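Local coordinates for protein acyl-CoA dehydrogenase FadE3 (Mycobacterium smegmatis, PDB 4IV6) that is a tetrameric member of the acyl-CoA dehydrogenase family that binds dihydroflavine-adenine dinucleotide in pockets to which more than one subunit contributes, at residues B[248-253]-B[320-325]; B[269-272]-B[277-280]; B[325-330]-B[367-372]. All coordinates share one frame; numbering follows the deposited sequence.

Contact 1. Residues B[248-253]-B[320-325]; sequences QVAARA and GMAKLF
Ala322 is the first residue of 320-325 to meet 248-253, and it does so methyl to methyl: its CB lies 3.9 Å from Ala250 CB. The two short helical segments run in nearly the same direction, with 28° between their axes and a closest approach of 7.9 Å, a spacing that small side chains permit. Ala250 also presses on the neighbouring backbone, its CB standing 3.5 Å from Ala322 O and 3.7 Å from Lys323 N, so the alanine methyl rests on the peptide joining these two residues. The backbones are nearest here too, Ala250 CA being 4.2 Å from Lys323 CA.

Lys323 contributes its aliphatic part. With CG anti to the backbone N (chi1 -172°) and a bend at chi2, the chain rises alongside Val249, both side chains pointing the same way; Lys323 CG touches Val249 CG1 at 3.8 Å. The ammonium group leads away from the interface, where NZ is hydrogen-bonded to Asn369 OD1 and to the carbonyl oxygens of Gly367 and Met362, three oxygens that probably compensate the buried charge.

Behind the interface, Arg252 holds Gln248 OE1 side-on through NE and NH1, the NH1 bond of 2.9 Å lying on a lone pair in the carbonyl plane, while its NH2 forms a salt bridge with Glu366. Leu302 on helix 282-310 lies against Ala250. The close alanine contact between the near-parallel segments 248-253 and 320-325, on helices 234-270 and 316-340, belongs to the largely helical C-terminal domain of the acyl-CoA dehydrogenase fold.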
loop_
_atom_site.group_PDB
_atom_site.type_symbol
_atom_site.label_atom_id
_atom_site.label_comp_id
_atom_site.label_asym_id
_atom_site.label_seq_id
_atom_site.Cartn_x
_atom_site.Cartn_y
_atom_site.Cartn_z
ATOM N N GLN B 248 -12.519 22.379 -2.976
ATOM C CA GLN B 248 -11.387 23.174 -3.428
ATOM C C GLN B 248 -10.051 22.549 -3.043
ATOM O O GLN B 248 -9.117 22.565 -3.828
ATOM C CB GLN B 248 -11.479 24.646 -3.016
ATOM C CG GLN B 248 -11.416 24.909 -1.524
ATOM C CD GLN B 248 -10.014 25.296 -1.022
ATOM O OE1 GLN B 248 -9.016 25.176 -1.765
ATOM N NE2 GLN B 248 -9.937 25.770 0.263
ATOM N N VAL B 249 -9.968 21.957 -1.860
ATOM C CA VAL B 249 -8.741 21.275 -1.482
ATOM C C VAL B 249 -8.510 20.042 -2.349
ATOM O O VAL B 249 -7.364 19.801 -2.752
ATOM C CB VAL B 249 -8.730 20.904 0.004
ATOM C CG1 VAL B 249 -7.523 20.030 0.357
ATOM C CG2 VAL B 249 -8.724 22.164 0.862
ATOM N N ALA B 250 -9.569 19.273 -2.633
ATOM C CA ALA B 250 -9.451 18.138 -3.551
ATOM C C ALA B 250 -8.906 18.582 -4.914
ATOM O O ALA B 250 -8.056 17.920 -5.497
ATOM C CB ALA B 250 -10.778 17.430 -3.711
ATOM N N ALA B 251 -9.415 19.695 -5.425
ATOM C CA ALA B 251 -8.936 20.281 -6.685
ATOM C C ALA B 251 -7.479 20.719 -6.619
ATOM O O ALA B 251 -6.750 20.573 -7.597
ATOM C CB ALA B 251 -9.808 21.469 -7.081
ATOM N N ARG B 252 -7.045 21.287 -5.488
ATOM C CA ARG B 252 -5.640 21.565 -5.333
ATOM C C ARG B 252 -4.785 20.343 -5.509
ATOM O O ARG B 252 -3.705 20.404 -6.101
ATOM C CB ARG B 252 -5.310 22.103 -3.954
ATOM C CG ARG B 252 -5.323 23.559 -3.849
ATOM C CD ARG B 252 -4.745 23.997 -2.514
ATOM N NE ARG B 252 -5.785 24.630 -1.769
ATOM C CZ ARG B 252 -5.696 24.956 -0.498
ATOM N NH1 ARG B 252 -6.719 25.549 0.047
ATOM N NH2 ARG B 252 -4.607 24.702 0.215
ATOM N N ALA B 253 -5.259 19.248 -4.930
ATOM C CA ALA B 253 -4.536 18.002 -4.925
ATOM C C ALA B 253 -4.540 17.377 -6.330
ATOM O O ALA B 253 -3.513 16.897 -6.793
ATOM C CB ALA B 253 -5.115 17.065 -3.859
ATOM N N GLY B 320 -15.972 15.237 1.150
ATOM C CA GLY B 320 -14.937 14.688 2.026
ATOM C C GLY B 320 -14.196 13.518 1.375
ATOM O O GLY B 320 -12.966 13.408 1.484
ATOM N N MET B 321 -14.932 12.661 0.667
ATOM C CA MET B 321 -14.306 11.560 -0.067
ATOM C C MET B 321 -13.360 12.091 -1.150
ATOM O O MET B 321 -12.244 11.569 -1.333
ATOM C CB MET B 321 -15.345 10.637 -0.675
ATOM C CG MET B 321 -16.079 9.818 0.372
ATOM S SD MET B 321 -17.283 8.720 -0.365
ATOM C CE MET B 321 -17.544 7.534 0.971
ATOM N N ALA B 322 -13.787 13.156 -1.829
ATOM C CA ALA B 322 -12.978 13.738 -2.871
ATOM C C ALA B 322 -11.683 14.274 -2.274
ATOM O O ALA B 322 -10.588 14.073 -2.822
ATOM C CB ALA B 322 -13.746 14.844 -3.592
ATOM N N LYS B 323 -11.807 14.952 -1.134
ATOM C CA LYS B 323 -10.629 15.533 -0.481
ATOM C C LYS B 323 -9.668 14.447 -0.019
ATOM O O LYS B 323 -8.466 14.539 -0.215
ATOM C CB LYS B 323 -11.088 16.423 0.678
ATOM C CG LYS B 323 -9.996 17.258 1.350
ATOM C CD LYS B 323 -9.246 16.478 2.425
ATOM C CE LYS B 323 -8.445 17.447 3.297
ATOM N NZ LYS B 323 -7.692 16.757 4.353
ATOM N N LEU B 324 -10.207 13.425 0.641
ATOM C CA LEU B 324 -9.408 12.314 1.147
ATOM C C LEU B 324 -8.714 11.578 0.002
ATOM O O LEU B 324 -7.495 11.397 0.019
ATOM C CB LEU B 324 -10.292 11.329 1.918
ATOM C CG LEU B 324 -9.608 10.056 2.464
ATOM C CD1 LEU B 324 -8.563 10.425 3.504
ATOM C CD2 LEU B 324 -10.665 9.164 3.054
ATOM N N PHE B 325 -9.477 11.177 -1.009
ATOM C CA PHE B 325 -8.897 10.416 -2.091
ATOM C C PHE B 325 -7.870 11.231 -2.888
ATOM O O PHE B 325 -6.787 10.732 -3.220
ATOM C CB PHE B 325 -9.973 9.882 -3.033
ATOM C CG PHE B 325 -9.443 8.876 -4.014
ATOM C CD1 PHE B 325 -9.226 7.564 -3.620
ATOM C CD2 PHE B 325 -9.118 9.246 -5.309
ATOM C CE1 PHE B 325 -8.717 6.627 -4.522
ATOM C CE2 PHE B 325 -8.592 8.318 -6.209
ATOM C CZ PHE B 325 -8.395 7.019 -5.810
#

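Contact 2. Residues B[269-272]-B[277-280]; sequences QERE and PIWQ. With FDA (dihydroflavine-adenine dinucleotide), chain C.
Arg271 and Ile278 are joined through backbone and side chain alike. Ile278 N donates to Arg271 O at 3.0 Å, in the carbonyl plane, and the same oxygen receives a CA-H...O contact from Pro277. Glu272 and Pro277 form an antiparallel non-hydrogen-bonded pair in the small hairpin of strands 272-273 and 276-277, between helices 234-270 and 282-310. The extended Glu272 chain runs beside the proline ring, with CG 3.7 Å from Pro277 N.

Arg271 carries CG anti to its N (chi1 -178°) and bends at chi2, which takes the guanidinium away from Ile278 to the dinucleotide. Arg271 NE meets ligand O1A at 2.8 Å, at the guanidinium edge and nearly straight (165°); Arg271 NH2 reaches O2P at 2.9 Å. NH1 turns to Pro129 O of the third subunit. With CG1 held between its N and carbonyl carbon (chi1 58°), Ile278 directs CD1 to the ribose, 3.6 Å from ligand O4B. Gln269 CG approaches Trp279 CD1 obliquely at 3.9 Å; the Gln269 amide, perpendicular to the indole, is hydrogen-bonded through NE2 to Leu265 O.

Within the dinucleotide pocket, Arg271 thus probably offsets the negative charge of both phosphates, while Ile278 supplies an apolar surface to the adjoining ribose.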
loop_
_atom_site.group_PDB
_atom_site.type_symbol
_atom_site.label_atom_id
_atom_site.label_comp_id
_atom_site.label_asym_id
_atom_site.label_seq_id
_atom_site.Cartn_x
_atom_site.Cartn_y
_atom_site.Cartn_z
ATOM N N GLN B 269 9.919 9.896 -21.486
ATOM C CA GLN B 269 10.130 9.844 -22.910
ATOM C C GLN B 269 11.451 10.522 -23.327
ATOM O O GLN B 269 12.002 10.178 -24.336
ATOM C CB GLN B 269 8.952 10.522 -23.614
ATOM C CG GLN B 269 7.657 9.758 -23.436
ATOM C CD GLN B 269 6.458 10.606 -23.817
ATOM O OE1 GLN B 269 6.130 10.752 -24.998
ATOM N NE2 GLN B 269 5.837 11.211 -22.828
ATOM N N GLU B 270 11.944 11.471 -22.536
ATOM C CA GLU B 270 13.155 12.195 -22.863
ATOM C C GLU B 270 14.394 11.427 -22.409
ATOM O O GLU B 270 15.342 11.367 -23.115
ATOM C CB GLU B 270 13.140 13.582 -22.225
ATOM C CG GLU B 270 12.083 14.496 -22.824
ATOM C CD GLU B 270 11.909 15.799 -22.048
ATOM O OE1 GLU B 270 12.357 15.893 -20.874
ATOM O OE2 GLU B 270 11.287 16.738 -22.603
ATOM N N ARG B 271 14.371 10.863 -21.214
ATOM C CA ARG B 271 15.488 10.141 -20.656
ATOM C C ARG B 271 15.485 8.710 -21.174
ATOM O O ARG B 271 14.420 8.056 -21.181
ATOM C CB ARG B 271 15.359 10.122 -19.128
ATOM C CG ARG B 271 16.489 9.437 -18.385
ATOM C CD ARG B 271 17.835 10.124 -18.586
ATOM N NE ARG B 271 18.770 9.781 -17.519
ATOM C CZ ARG B 271 19.932 10.390 -17.312
ATOM N NH1 ARG B 271 20.353 11.361 -18.110
ATOM N NH2 ARG B 271 20.684 10.031 -16.294
ATOM N N GLU B 272 16.681 8.231 -21.555
ATOM C CA GLU B 272 16.873 6.870 -22.045
ATOM C C GLU B 272 17.903 6.151 -21.176
ATOM O O GLU B 272 18.771 6.784 -20.571
ATOM C CB GLU B 272 17.293 6.845 -23.522
ATOM C CG GLU B 272 16.299 7.528 -24.452
ATOM C CD GLU B 272 16.459 7.159 -25.918
ATOM O OE1 GLU B 272 17.314 6.314 -26.252
ATOM O OE2 GLU B 272 15.697 7.705 -26.748
ATOM N N PRO B 277 13.947 4.713 -24.252
ATOM C CA PRO B 277 13.193 5.612 -23.362
ATOM C C PRO B 277 12.777 4.843 -22.124
ATOM O O PRO B 277 12.356 3.691 -22.224
ATOM C CB PRO B 277 11.969 6.011 -24.200
ATOM C CG PRO B 277 12.421 5.872 -25.614
ATOM C CD PRO B 277 13.398 4.722 -25.630
ATOM N N ILE B 278 12.958 5.467 -20.969
ATOM C CA ILE B 278 12.806 4.750 -19.725
ATOM C C ILE B 278 11.405 4.248 -19.468
ATOM O O ILE B 278 11.264 3.267 -18.732
ATOM C CB ILE B 278 13.338 5.525 -18.496
ATOM C CG1 ILE B 278 12.653 6.883 -18.331
ATOM C CG2 ILE B 278 14.840 5.650 -18.563
ATOM C CD1 ILE B 278 12.942 7.541 -16.988
ATOM N N TRP B 279 10.373 4.877 -20.047
ATOM C CA TRP B 279 9.010 4.331 -19.916
ATOM C C TRP B 279 8.887 2.907 -20.427
ATOM O O TRP B 279 8.007 2.173 -19.996
ATOM C CB TRP B 279 7.954 5.203 -20.602
ATOM C CG TRP B 279 7.922 5.171 -22.115
ATOM C CD1 TRP B 279 8.552 6.030 -22.965
ATOM C CD2 TRP B 279 7.202 4.254 -22.942
ATOM N NE1 TRP B 279 8.250 5.736 -24.265
ATOM C CE2 TRP B 279 7.418 4.651 -24.284
ATOM C CE3 TRP B 279 6.334 3.171 -22.677
ATOM C CZ2 TRP B 279 6.850 3.973 -25.364
ATOM C CZ3 TRP B 279 5.763 2.498 -23.758
ATOM C CH2 TRP B 279 6.033 2.890 -25.072
ATOM N N GLN B 280 9.774 2.513 -21.333
ATOM C CA GLN B 280 9.729 1.179 -21.905
ATOM C C GLN B 280 10.350 0.135 -20.975
ATOM O O GLN B 280 10.276 -1.050 -21.272
ATOM C CB GLN B 280 10.403 1.136 -23.288
ATOM C CG GLN B 280 9.789 2.073 -24.325
ATOM C CD GLN B 280 10.427 1.950 -25.687
ATOM O OE1 GLN B 280 11.377 1.198 -25.889
ATOM N NE2 GLN B 280 9.927 2.712 -26.636
HETATM P PA FDA C . 18.361 6.881 -14.464
HETATM O O1A FDA C . 18.283 7.964 -15.489
HETATM O O2A FDA C . 19.262 5.676 -14.605
HETATM O O5B FDA C . 16.889 6.309 -14.216
HETATM C C5B FDA C . 15.720 7.139 -14.245
HETATM C C4B FDA C . 14.520 6.295 -13.816
HETATM O O4B FDA C . 14.442 5.149 -14.680
HETATM C C3B FDA C . 14.669 5.749 -12.405
HETATM O O3B FDA C . 13.370 5.553 -11.893
HETATM C C2B FDA C . 15.314 4.390 -12.649
HETATM O O2B FDA C . 15.120 3.473 -11.598
HETATM C C1B FDA C . 14.619 3.970 -13.914
HETATM N N9A FDA C . 15.410 3.032 -14.691
HETATM C C8A FDA C . 16.529 3.310 -15.376
HETATM N N7A FDA C . 16.962 2.195 -15.987
HETATM C C5A FDA C . 16.095 1.173 -15.690
HETATM C C6A FDA C . 15.995 -0.266 -15.985
HETATM N N6A FDA C . 16.925 -0.879 -16.770
HETATM N N1A FDA C . 14.941 -0.936 -15.455
HETATM C C2A FDA C . 14.022 -0.335 -14.677
HETATM N N3A FDA C . 14.063 0.980 -14.347
HETATM C C4A FDA C . 15.072 1.746 -14.825
HETATM N N1 FDA C . 26.590 8.725 -7.615
HETATM C C2 FDA C . 27.918 8.560 -7.498
HETATM O O2 FDA C . 28.545 7.950 -8.406
HETATM N N3 FDA C . 28.567 9.006 -6.421
HETATM C C4 FDA C . 27.966 9.669 -5.428
HETATM O O4 FDA C . 28.616 10.072 -4.478
HETATM C C4X FDA C . 26.534 9.896 -5.468
HETATM N N5 FDA C . 25.834 10.548 -4.523
HETATM C C5X FDA C . 24.620 11.078 -4.862
HETATM C C6 FDA C . 24.048 12.114 -4.115
HETATM C C7 FDA C . 22.815 12.630 -4.435
HETATM C C7M FDA C . 22.226 13.756 -3.638
HETATM C C8 FDA C . 22.121 12.116 -5.526
HETATM C C8M FDA C . 20.773 12.594 -5.939
HETATM C C9 FDA C . 22.652 11.090 -6.258
HETATM C C9A FDA C . 23.908 10.574 -5.961
HETATM N N10 FDA C . 24.465 9.532 -6.771
HETATM C C10 FDA C . 25.860 9.360 -6.671
HETATM C "C1'" FDA C . 23.911 9.318 -8.114
HETATM C "C2'" FDA C . 22.863 8.234 -7.980
HETATM O "O2'" FDA C . 23.452 6.972 -7.638
HETATM C "C3'" FDA C . 22.061 8.220 -9.285
HETATM O "O3'" FDA C . 21.104 9.311 -9.256
HETATM C "C4'" FDA C . 21.337 6.910 -9.454
HETATM O "O4'" FDA C . 22.298 5.987 -9.925
HETATM C "C5'" FDA C . 20.207 6.952 -10.478
HETATM O "O5'" FDA C . 20.705 7.495 -11.658
HETATM P P FDA C . 19.966 8.406 -12.696
HETATM O O1P FDA C . 19.472 9.625 -12.020
HETATM O O2P FDA C . 20.972 8.537 -13.776
HETATM O O3P FDA C . 18.693 7.491 -13.044
#

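Contact 3. Residues B[325-330]-B[367-372]; sequences FASETA and GTNEIQ. With FDA (dihydroflavine-adenine dinucleotide), chain D.
The backbones stay well apart, the nearest CA pair, Glu328 and Asn369, being 8.6 Å from each other, so side chains must bridge the helical segment 325-330 and the start of helix 369-383. One amide nitrogen does this. Asn369 ND2 donates to Ser327 OG at 2.9 Å and to Glu328 OE2 at 2.8 Å; the N-H...acceptor angles are 172° and 164°, and both acceptors lie close to the amide plane. This fixes the amide's rotation. Glu328 comes from the opposite direction, folded at chi2 to bring its carboxylate across, and offers OE2 on its anti side, the two flat groups being turned 51° apart. OE2 also makes a salt bridge with Arg339 of the third subunit. Ser327 OG has the Lys323 carbonyl oxygen, one turn back in its own helix, as its main partner, with that of Leu324 also near.

On the far side of 367-372 lies the ligand. Thr368 occupies the N-cap, its OG1 accepting from Ile371 N at 3.1 Å, and the same hydroxyl oxygen lies 2.7 Å from O2B of the dinucleotide. Ligand O2B donates to Glu370 OE1 at 2.7 Å. Ile371 CD1 lies 3.7 Å from C5A of the adenine, while Gly367 sends a weak bond from N to O2', on the chain between flavin and phosphates.

Asn369 probably helps to position a helix N-terminus that meets the adenosine part of the ligand, an arrangement belonging to the inter-subunit dinucleotide site of this acyl-CoA dehydrogenase fold.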
loop_
_atom_site.group_PDB
_atom_site.type_symbol
_atom_site.label_atom_id
_atom_site.label_comp_id
_atom_site.label_asym_id
_atom_site.label_seq_id
_atom_site.Cartn_x
_atom_site.Cartn_y
_atom_site.Cartn_z
ATOM N N PHE B 325 -9.477 11.177 -1.009
ATOM C CA PHE B 325 -8.897 10.416 -2.091
ATOM C C PHE B 325 -7.870 11.231 -2.888
ATOM O O PHE B 325 -6.787 10.732 -3.220
ATOM C CB PHE B 325 -9.973 9.882 -3.033
ATOM C CG PHE B 325 -9.443 8.876 -4.014
ATOM C CD1 PHE B 325 -9.226 7.564 -3.620
ATOM C CD2 PHE B 325 -9.118 9.246 -5.309
ATOM C CE1 PHE B 325 -8.717 6.627 -4.522
ATOM C CE2 PHE B 325 -8.592 8.318 -6.209
ATOM C CZ PHE B 325 -8.395 7.019 -5.810
ATOM N N ALA B 326 -8.225 12.465 -3.239
ATOM C CA ALA B 326 -7.347 13.247 -4.088
ATOM C C ALA B 326 -6.032 13.597 -3.375
ATOM O O ALA B 326 -4.968 13.581 -3.987
ATOM C CB ALA B 326 -8.038 14.536 -4.568
ATOM N N SER B 327 -6.113 13.983 -2.112
ATOM C CA SER B 327 -4.923 14.361 -1.346
ATOM C C SER B 327 -3.952 13.180 -1.147
ATOM O O SER B 327 -2.719 13.356 -1.294
ATOM C CB SER B 327 -5.310 14.982 -0.003
ATOM O OG SER B 327 -5.950 14.075 0.862
ATOM N N GLU B 328 -4.485 11.992 -0.850
ATOM C CA GLU B 328 -3.634 10.797 -0.702
ATOM C C GLU B 328 -3.030 10.443 -2.067
ATOM O O GLU B 328 -1.829 10.137 -2.171
ATOM C CB GLU B 328 -4.430 9.609 -0.157
ATOM C CG GLU B 328 -4.882 9.773 1.271
ATOM C CD GLU B 328 -3.739 9.852 2.270
ATOM O OE1 GLU B 328 -2.687 9.240 2.048
ATOM O OE2 GLU B 328 -3.879 10.513 3.308
ATOM N N THR B 329 -3.863 10.517 -3.122
ATOM C CA THR B 329 -3.406 10.254 -4.478
ATOM C C THR B 329 -2.297 11.226 -4.894
ATOM O O THR B 329 -1.292 10.795 -5.454
ATOM C CB THR B 329 -4.565 10.323 -5.495
ATOM O OG1 THR B 329 -5.436 9.211 -5.263
ATOM C CG2 THR B 329 -4.072 10.197 -6.923
ATOM N N ALA B 330 -2.463 12.521 -4.624
ATOM C CA ALA B 330 -1.423 13.495 -5.013
ATOM C C ALA B 330 -0.083 13.214 -4.345
ATOM O O ALA B 330 0.961 13.346 -4.971
ATOM C CB ALA B 330 -1.874 14.938 -4.766
ATOM N N GLY B 367 -7.700 20.554 7.472
ATOM C CA GLY B 367 -8.264 19.438 8.228
ATOM C C GLY B 367 -7.397 18.193 7.950
ATOM O O GLY B 367 -6.846 18.031 6.851
ATOM N N THR B 368 -7.240 17.309 8.925
ATOM C CA THR B 368 -6.448 16.113 8.670
ATOM C C THR B 368 -7.241 14.966 8.036
ATOM O O THR B 368 -8.454 14.848 8.171
ATOM C CB THR B 368 -5.795 15.557 9.951
ATOM O OG1 THR B 368 -6.794 14.955 10.779
ATOM C CG2 THR B 368 -5.040 16.653 10.703
ATOM N N ASN B 369 -6.517 14.060 7.400
ATOM C CA ASN B 369 -7.167 12.924 6.810
ATOM C C ASN B 369 -7.685 11.916 7.846
ATOM O O ASN B 369 -8.648 11.204 7.556
ATOM C CB ASN B 369 -6.319 12.315 5.703
ATOM C CG ASN B 369 -6.467 13.071 4.384
ATOM O OD1 ASN B 369 -7.293 13.976 4.268
ATOM N ND2 ASN B 369 -5.632 12.737 3.413
ATOM N N GLU B 370 -7.115 11.898 9.063
ATOM C CA GLU B 370 -7.680 11.068 10.131
ATOM C C GLU B 370 -9.072 11.602 10.520
ATOM O O GLU B 370 -10.042 10.839 10.608
ATOM C CB GLU B 370 -6.777 10.969 11.357
ATOM C CG GLU B 370 -5.407 10.307 11.096
ATOM C CD GLU B 370 -4.444 11.165 10.296
ATOM O OE1 GLU B 370 -4.520 12.405 10.390
ATOM O OE2 GLU B 370 -3.617 10.589 9.535
ATOM N N ILE B 371 -9.187 12.912 10.702
ATOM C CA ILE B 371 -10.492 13.487 11.010
ATOM C C ILE B 371 -11.448 13.251 9.835
ATOM O O ILE B 371 -12.611 12.918 10.031
ATOM C CB ILE B 371 -10.444 14.990 11.343
ATOM C CG1 ILE B 371 -9.642 15.222 12.618
ATOM C CG2 ILE B 371 -11.868 15.555 11.471
ATOM C CD1 ILE B 371 -10.160 14.516 13.841
ATOM N N GLN B 372 -10.952 13.423 8.623
ATOM C CA GLN B 372 -11.809 13.239 7.453
ATOM C C GLN B 372 -12.390 11.796 7.377
ATOM O O GLN B 372 -13.558 11.608 7.024
ATOM C CB GLN B 372 -11.026 13.587 6.199
ATOM C CG GLN B 372 -11.854 13.586 4.937
ATOM C CD GLN B 372 -12.963 14.608 4.984
ATOM O OE1 GLN B 372 -12.735 15.779 4.706
ATOM N NE2 GLN B 372 -14.182 14.163 5.335
HETATM P PA FDA D . -4.188 17.941 15.918
HETATM O O1A FDA D . -5.681 18.137 16.006
HETATM O O2A FDA D . -3.298 18.328 17.067
HETATM O O5B FDA D . -3.921 16.408 15.539
HETATM C C5B FDA D . -2.606 15.807 15.567
HETATM C C4B FDA D . -2.710 14.357 15.062
HETATM O O4B FDA D . -3.702 13.616 15.798
HETATM C C3B FDA D . -3.164 14.283 13.620
HETATM O O3B FDA D . -2.635 13.080 13.020
HETATM C C2B FDA D . -4.669 14.220 13.764
HETATM O O2B FDA D . -5.350 13.662 12.644
HETATM C C1B FDA D . -4.783 13.281 14.942
HETATM N N9A FDA D . -6.077 13.392 15.667
HETATM C C8A FDA D . -6.458 14.432 16.442
HETATM N N7A FDA D . -7.667 14.188 16.987
HETATM C C5A FDA D . -8.063 12.973 16.537
HETATM C C6A FDA D . -9.224 12.115 16.708
HETATM N N6A FDA D . -10.228 12.522 17.486
HETATM N N1A FDA D . -9.285 10.922 16.077
HETATM C C2A FDA D . -8.260 10.498 15.319
HETATM N N3A FDA D . -7.148 11.236 15.104
HETATM C C4A FDA D . -7.002 12.441 15.692
HETATM N N1 FDA D . -6.536 26.519 9.749
HETATM C C2 FDA D . -7.366 27.554 9.649
HETATM O O2 FDA D . -8.244 27.709 10.518
HETATM N N3 FDA D . -7.286 28.438 8.638
HETATM C C4 FDA D . -6.376 28.379 7.666
HETATM O O4 FDA D . -6.327 29.253 6.758
HETATM C C4X FDA D . -5.434 27.242 7.689
HETATM N N5 FDA D . -4.449 27.081 6.781
HETATM C C5X FDA D . -3.380 26.301 7.086
HETATM C C6 FDA D . -2.169 26.424 6.397
HETATM C C7 FDA D . -1.081 25.599 6.681
HETATM C C7M FDA D . 0.229 25.767 5.953
HETATM C C8 FDA D . -1.204 24.602 7.670
HETATM C C8M FDA D . -0.087 23.655 8.045
HETATM C C9 FDA D . -2.401 24.486 8.358
HETATM C C9A FDA D . -3.487 25.336 8.092
HETATM N N10 FDA D . -4.674 25.206 8.843
HETATM C C10 FDA D . -5.554 26.310 8.832
HETATM C "C1'" FDA D . -4.586 24.455 10.101
HETATM C "C2'" FDA D . -5.065 23.047 9.821
HETATM O "O2'" FDA D . -6.460 23.027 9.518
HETATM C "C3'" FDA D . -4.752 22.182 11.043
HETATM O "O3'" FDA D . -3.358 21.897 11.028
HETATM C "C4'" FDA D . -5.517 20.880 11.070
HETATM O "O4'" FDA D . -6.829 21.213 11.553
HETATM C "C5'" FDA D . -4.902 19.872 12.057
HETATM O "O5'" FDA D . -4.717 20.517 13.297
HETATM P P FDA D . -3.559 20.210 14.334
HETATM O O1P FDA D . -3.970 21.012 15.553
HETATM O O2P FDA D . -2.239 20.482 13.698
HETATM O O3P FDA D . -3.706 18.618 14.550
#

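Contacts 1 and 3 are buried and share helix 316-340 and Phe325, their centres about 7 Å apart; contact 2 is at the surface, its centre about 31 Å from that of contact 1, although both draw on helix 234-270. The chemistry changes accordingly: apolar methyl packing in contact 1, an amide bridge in contact 3, and a backbone bond beside a phosphate-binding arginine in contact 2. Lys323 NZ ties contact 1 to contact 3, lying 2.8 Å from Asn369 OD1. Contacts 2 and 3 do not touch, yet each adjoins a different copy of the dinucleotide: 269-272/277-280 reaches the phosphates and a ribose of one, 367-372 chiefly the adenosine end of another.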